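PDB 3MC9: Alr2269 protein from Nostoc sp., which is an Omp85 protein that probably helps to fold and insert beta-barrel proteins in the outer membrane, with POTRA domains on the periplasmic side. Local coordinates for residues A[74-79]-A[134-139]; A[155-160]-A[184-189]. All blocks are in the same frame, centred on the assembly; numbering follows the deposited sequence.

In the fold
Interaction 1 closes before interaction 2 opens along the chain, and each belongs to a different POTRA module. In the N-terminal module, residues 74-79 lead from strand 62-71 into helix 78-87 and meet the end of strand 127-136. In the next module, residues 155-160 lie between strand 142-146 and helix 161-166 and meet helix 176-192. The same connection, from first strand to first helix, is thus packed against the end of a strand of the sheet in interaction 1 and against the second helix in interaction 2. The two centres are 30 Å apart, and the nearest atoms are about 16 Å apart; each contact lies within its own module of this tandem periplasmic pair, and neither bridges the two.

Interaction 1: A[74-79]-A[134-139]; sequences GQLTPE and VQPNPV
Leu76 reaches across to Val134 and Pro136 through its outermost carbons, and following it from CB outward shows how. CB is still remote from the other segment, 5.7 Å from Val134 CG2. CG stands anti to the backbone N (chi1 -169°) and closes that gap to 4.8 Å from Val134 CG2. The branch then divides the work. CD1 bridges the two partners, 4.0 Å from Val134 CG2 and 4.1 Å from Pro136 CG, the directions to them about 80° apart; CD2 lies 4.3 Å from Val134 CG2. The leucine and valine side chains meet at about a right angle. The leucine methyl thus meets a valine methyl on one side chain and the proline ring at CG on the other, and no hydrogen bond joins the two segments. Outside these partners, Leu76 also rests on Val69 and Pro71 of strand 62-71, while Pro136 meets Leu80 of helix 78-87. Right after Leu76 comes Thr77, the N-cap of that helix; its OG1 donates to Glu79 OE1 at 2.6 Å, on the carboxylate's anti lone pair. An apolar residue at the entrance to the first helix is thereby seated on the end of the last strand, as befits the beta-alpha-alpha-beta-beta fold of a POTRA domain, in which helices pack on one face of the sheet.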
loop_
_atom_site.group_PDB
_atom_site.type_symbol
_atom_site.label_atom_id
_atom_site.label_comp_id
_atom_site.label_asym_id
_atom_site.label_seq_id
_atom_site.Cartn_x
_atom_site.Cartn_y
_atom_site.Cartn_z
ATOM N N GLY A 74 7.191 11.473 -11.281
ATOM C CA GLY A 74 5.947 11.827 -11.950
ATOM C C GLY A 74 5.291 13.024 -11.279
ATOM O O GLY A 74 5.969 13.858 -10.674
ATOM N N GLN A 75 3.971 13.113 -11.409
ATOM C CA GLN A 75 3.188 14.140 -10.732
ATOM C C GLN A 75 2.365 13.537 -9.624
ATOM O O GLN A 75 2.033 12.357 -9.657
ATOM C CB GLN A 75 2.218 14.838 -11.682
ATOM C CG GLN A 75 2.804 15.959 -12.476
ATOM C CD GLN A 75 3.059 15.539 -13.889
ATOM O OE1 GLN A 75 2.264 15.832 -14.781
ATOM N NE2 GLN A 75 4.144 14.795 -14.102
ATOM N N LEU A 76 2.023 14.373 -8.654
ATOM C CA LEU A 76 1.120 13.984 -7.596
ATOM C C LEU A 76 -0.224 14.632 -7.862
ATOM O O LEU A 76 -0.340 15.856 -7.898
ATOM C CB LEU A 76 1.645 14.414 -6.228
ATOM C CG LEU A 76 0.894 13.810 -5.035
ATOM C CD1 LEU A 76 0.898 12.278 -5.121
ATOM C CD2 LEU A 76 1.506 14.267 -3.719
ATOM N N THR A 77 -1.230 13.797 -8.071
ATOM C CA THR A 77 -2.605 14.257 -8.172
ATOM C C THR A 77 -3.005 15.005 -6.889
ATOM O O THR A 77 -2.556 14.659 -5.800
ATOM C CB THR A 77 -3.574 13.060 -8.460
ATOM O OG1 THR A 77 -4.881 13.340 -7.952
ATOM C CG2 THR A 77 -3.085 11.782 -7.805
ATOM N N PRO A 78 -3.824 16.056 -7.019
ATOM C CA PRO A 78 -4.337 16.731 -5.823
ATOM C C PRO A 78 -5.202 15.821 -4.951
ATOM O O PRO A 78 -5.250 16.008 -3.731
ATOM C CB PRO A 78 -5.171 17.894 -6.384
ATOM C CG PRO A 78 -5.270 17.664 -7.856
ATOM C CD PRO A 78 -4.096 16.831 -8.241
ATOM N N GLU A 79 -5.873 14.856 -5.574
ATOM C CA GLU A 79 -6.675 13.886 -4.842
ATOM C C GLU A 79 -5.782 13.007 -3.962
ATOM O O GLU A 79 -6.155 12.680 -2.834
ATOM C CB GLU A 79 -7.500 13.004 -5.789
ATOM C CG GLU A 79 -8.697 13.713 -6.469
ATOM C CD GLU A 79 -8.312 14.641 -7.636
ATOM O OE1 GLU A 79 -7.203 14.496 -8.206
ATOM O OE2 GLU A 79 -9.134 15.523 -7.987
ATOM N N VAL A 134 6.142 10.532 -1.540
ATOM C CA VAL A 134 5.305 9.369 -1.734
ATOM C C VAL A 134 5.346 8.954 -3.201
ATOM O O VAL A 134 5.495 9.794 -4.086
ATOM C CB VAL A 134 3.862 9.647 -1.290
ATOM C CG1 VAL A 134 3.830 10.153 0.162
ATOM C CG2 VAL A 134 3.180 10.646 -2.218
ATOM N N GLN A 135 5.229 7.655 -3.439
ATOM C CA GLN A 135 5.227 7.095 -4.783
ATOM C C GLN A 135 3.891 6.418 -4.964
ATOM O O GLN A 135 3.648 5.363 -4.379
ATOM C CB GLN A 135 6.368 6.093 -4.955
ATOM C CG GLN A 135 6.519 5.514 -6.369
ATOM C CD GLN A 135 6.406 6.552 -7.488
ATOM O OE1 GLN A 135 5.496 6.478 -8.306
ATOM N NE2 GLN A 135 7.331 7.505 -7.532
ATOM N N PRO A 136 2.988 7.046 -5.734
ATOM C CA PRO A 136 1.694 6.418 -5.962
ATOM C C PRO A 136 1.834 5.029 -6.580
ATOM O O PRO A 136 2.752 4.781 -7.363
ATOM C CB PRO A 136 0.997 7.374 -6.941
ATOM C CG PRO A 136 1.699 8.670 -6.792
ATOM C CD PRO A 136 3.095 8.364 -6.381
ATOM N N ASN A 137 0.926 4.130 -6.214
ATOM C CA ASN A 137 0.870 2.803 -6.841
ATOM C C ASN A 137 0.599 2.964 -8.333
ATOM O O ASN A 137 -0.034 3.942 -8.743
ATOM C CB ASN A 137 -0.259 1.969 -6.241
ATOM C CG ASN A 137 0.096 1.348 -4.897
ATOM O OD1 ASN A 137 1.231 0.937 -4.658
ATOM N ND2 ASN A 137 -0.890 1.255 -4.026
ATOM N N PRO A 138 1.054 2.008 -9.150
ATOM C CA PRO A 138 0.681 2.064 -10.553
ATOM C C PRO A 138 -0.771 1.647 -10.743
ATOM O O PRO A 138 -1.392 1.132 -9.807
ATOM C CB PRO A 138 1.596 1.022 -11.189
ATOM C CG PRO A 138 1.735 -0.012 -10.132
ATOM C CD PRO A 138 1.711 0.735 -8.816
ATOM N N VAL A 139 -1.303 1.875 -11.938
ATOM C CA VAL A 139 -2.648 1.410 -12.292
ATOM C C VAL A 139 -2.616 -0.115 -12.310
ATOM O O VAL A 139 -1.707 -0.704 -12.879
ATOM C CB VAL A 139 -3.076 1.940 -13.676
ATOM C CG1 VAL A 139 -4.478 1.461 -14.036
ATOM C CG2 VAL A 139 -3.006 3.472 -13.710
#

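Interaction 2: A[155-160]-A[184-189]; sequences SVLPQA and KELTKR
Leu186 and Arg189, one turn apart on helix 176-192, receive Leu157 and Pro158 of the loop before helix 161-166. Leu186 comes first in sequence and makes the closest approach: its CD2 methyl lies 3.7 Å from Leu157 CD1, an apolar touch at the ends of two branches whose side chains run at a slant to one another. Leu186 also packs on Thr161 and Ile165 of helix 161-166. Arg189 then closes the contact. Its backbone N is bonded to Glu185 O, part of the regular helical pattern. Arg189 CB lies 4.5 Å from Leu157 CD1. From there the chain is bent at both chi2 (-82°) and chi3 (-58°), which turns the guanidinium back so that its NH2 end comes beside Leu157 and Pro158. Arg189 NH2 does the touching, 4.1 Å from Pro158 CD and 4.2 Å from Leu157 CD2; both carbons approach the guanidinium obliquely. Leu157 thus puts one methyl against Leu186 and the other against Arg189, while Tyr190 adds a further side chain beside it. The loop is shaped locally by an ST turn: Leu157 N donates to Ser155 OG at 3.0 Å and 165°, and that hydroxyl is also hydrogen-bonded to Glu218. No hydrogen bond spans the two segments, and the helix meets the loop through van der Waals contacts of Leu157 and Pro158. NH2 of the arginine lies against carbon atoms, and neither loop side chain it touches offers its charge a polar partner.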
loop_
_atom_site.group_PDB
_atom_site.type_symbol
_atom_site.label_atom_id
_atom_site.label_comp_id
_atom_site.label_asym_id
_atom_site.label_seq_id
_atom_site.Cartn_x
_atom_site.Cartn_y
_atom_site.Cartn_z
ATOM N N SER A 155 -1.625 -23.855 -9.953
ATOM C CA SER A 155 -2.683 -23.551 -8.981
ATOM C C SER A 155 -3.808 -24.575 -9.054
ATOM O O SER A 155 -4.187 -25.004 -10.133
ATOM C CB SER A 155 -3.271 -22.159 -9.217
ATOM O OG SER A 155 -4.392 -21.932 -8.363
ATOM N N VAL A 156 -4.350 -24.952 -7.907
ATOM C CA VAL A 156 -5.508 -25.826 -7.892
ATOM C C VAL A 156 -6.814 -25.099 -8.240
ATOM O O VAL A 156 -7.835 -25.745 -8.364
ATOM C CB VAL A 156 -5.683 -26.547 -6.540
ATOM C CG1 VAL A 156 -4.382 -27.281 -6.147
ATOM C CG2 VAL A 156 -6.141 -25.572 -5.461
ATOM N N LEU A 157 -6.804 -23.774 -8.381
ATOM C CA LEU A 157 -8.036 -23.056 -8.731
ATOM C C LEU A 157 -8.106 -22.774 -10.230
ATOM O O LEU A 157 -7.072 -22.694 -10.904
ATOM C CB LEU A 157 -8.175 -21.756 -7.938
ATOM C CG LEU A 157 -8.494 -21.892 -6.449
ATOM C CD1 LEU A 157 -8.583 -20.512 -5.804
ATOM C CD2 LEU A 157 -9.780 -22.714 -6.213
ATOM N N PRO A 158 -9.328 -22.610 -10.755
ATOM C CA PRO A 158 -9.428 -22.304 -12.180
ATOM C C PRO A 158 -8.502 -21.149 -12.569
ATOM O O PRO A 158 -8.224 -20.257 -11.752
ATOM C CB PRO A 158 -10.904 -21.929 -12.367
ATOM C CG PRO A 158 -11.635 -22.558 -11.237
ATOM C CD PRO A 158 -10.648 -22.672 -10.092
ATOM N N GLN A 159 -8.026 -21.181 -13.808
ATOM C CA GLN A 159 -7.069 -20.197 -14.315
ATOM C C GLN A 159 -7.610 -18.786 -14.201
ATOM O O GLN A 159 -6.861 -17.831 -13.998
ATOM C CB GLN A 159 -6.728 -20.494 -15.788
ATOM C CG GLN A 159 -5.632 -19.579 -16.383
ATOM C CD GLN A 159 -6.185 -18.487 -17.282
ATOM O OE1 GLN A 159 -6.419 -18.713 -18.461
ATOM N NE2 GLN A 159 -6.376 -17.296 -16.732
ATOM N N ALA A 160 -8.920 -18.653 -14.329
ATOM C CA ALA A 160 -9.532 -17.341 -14.437
ATOM C C ALA A 160 -10.026 -16.802 -13.099
ATOM O O ALA A 160 -10.628 -15.751 -13.071
ATOM C CB ALA A 160 -10.690 -17.399 -15.463
ATOM N N LYS A 184 -9.076 -11.826 0.662
ATOM C CA LYS A 184 -9.989 -12.506 1.570
ATOM C C LYS A 184 -11.013 -13.340 0.800
ATOM O O LYS A 184 -11.358 -14.453 1.192
ATOM C CB LYS A 184 -10.723 -11.484 2.438
ATOM C CG LYS A 184 -9.822 -10.829 3.495
ATOM C CD LYS A 184 -10.588 -10.455 4.765
ATOM C CE LYS A 184 -9.657 -10.362 5.979
ATOM N NZ LYS A 184 -9.573 -11.646 6.768
ATOM N N GLU A 185 -11.527 -12.777 -0.284
ATOM C CA GLU A 185 -12.451 -13.519 -1.137
ATOM C C GLU A 185 -11.748 -14.740 -1.796
ATOM O O GLU A 185 -12.316 -15.818 -1.835
ATOM C CB GLU A 185 -13.086 -12.554 -2.137
ATOM C CG GLU A 185 -14.185 -13.150 -3.006
ATOM C CD GLU A 185 -14.898 -12.109 -3.863
ATOM O OE1 GLU A 185 -14.742 -10.894 -3.615
ATOM O OE2 GLU A 185 -15.634 -12.515 -4.782
ATOM N N LEU A 186 -10.499 -14.580 -2.247
ATOM C CA LEU A 186 -9.677 -15.707 -2.766
ATOM C C LEU A 186 -9.538 -16.835 -1.735
ATOM O O LEU A 186 -9.749 -18.014 -2.033
ATOM C CB LEU A 186 -8.252 -15.226 -3.074
ATOM C CG LEU A 186 -7.473 -15.698 -4.305
ATOM C CD1 LEU A 186 -5.932 -15.623 -4.035
ATOM C CD2 LEU A 186 -7.901 -17.056 -4.845
ATOM N N THR A 187 -9.159 -16.440 -0.523
ATOM C CA THR A 187 -9.021 -17.344 0.607
ATOM C C THR A 187 -10.275 -18.165 0.845
ATOM O O THR A 187 -10.201 -19.379 1.021
ATOM C CB THR A 187 -8.701 -16.532 1.881
ATOM O OG1 THR A 187 -7.464 -15.858 1.687
ATOM C CG2 THR A 187 -8.606 -17.407 3.098
ATOM N N LYS A 188 -11.421 -17.486 0.857
ATOM C CA LYS A 188 -12.718 -18.168 0.957
ATOM C C LYS A 188 -12.986 -19.112 -0.231
ATOM O O LYS A 188 -13.548 -20.185 -0.045
ATOM C CB LYS A 188 -13.839 -17.140 1.094
ATOM C CG LYS A 188 -15.236 -17.720 1.208
ATOM C CD LYS A 188 -15.351 -18.735 2.330
ATOM C CE LYS A 188 -16.829 -18.978 2.694
ATOM N NZ LYS A 188 -17.600 -19.515 1.532
ATOM N N ARG A 189 -12.559 -18.739 -1.437
ATOM C CA ARG A 189 -12.672 -19.664 -2.568
ATOM C C ARG A 189 -11.824 -20.932 -2.390
ATOM O O ARG A 189 -12.271 -22.020 -2.729
ATOM C CB ARG A 189 -12.327 -18.999 -3.895
ATOM C CG ARG A 189 -13.386 -18.020 -4.390
ATOM C CD ARG A 189 -14.535 -18.689 -5.116
ATOM N NE ARG A 189 -14.050 -19.461 -6.262
ATOM C CZ ARG A 189 -14.010 -20.793 -6.343
ATOM N NH1 ARG A 189 -14.455 -21.543 -5.337
ATOM N NH2 ARG A 189 -13.531 -21.385 -7.444
#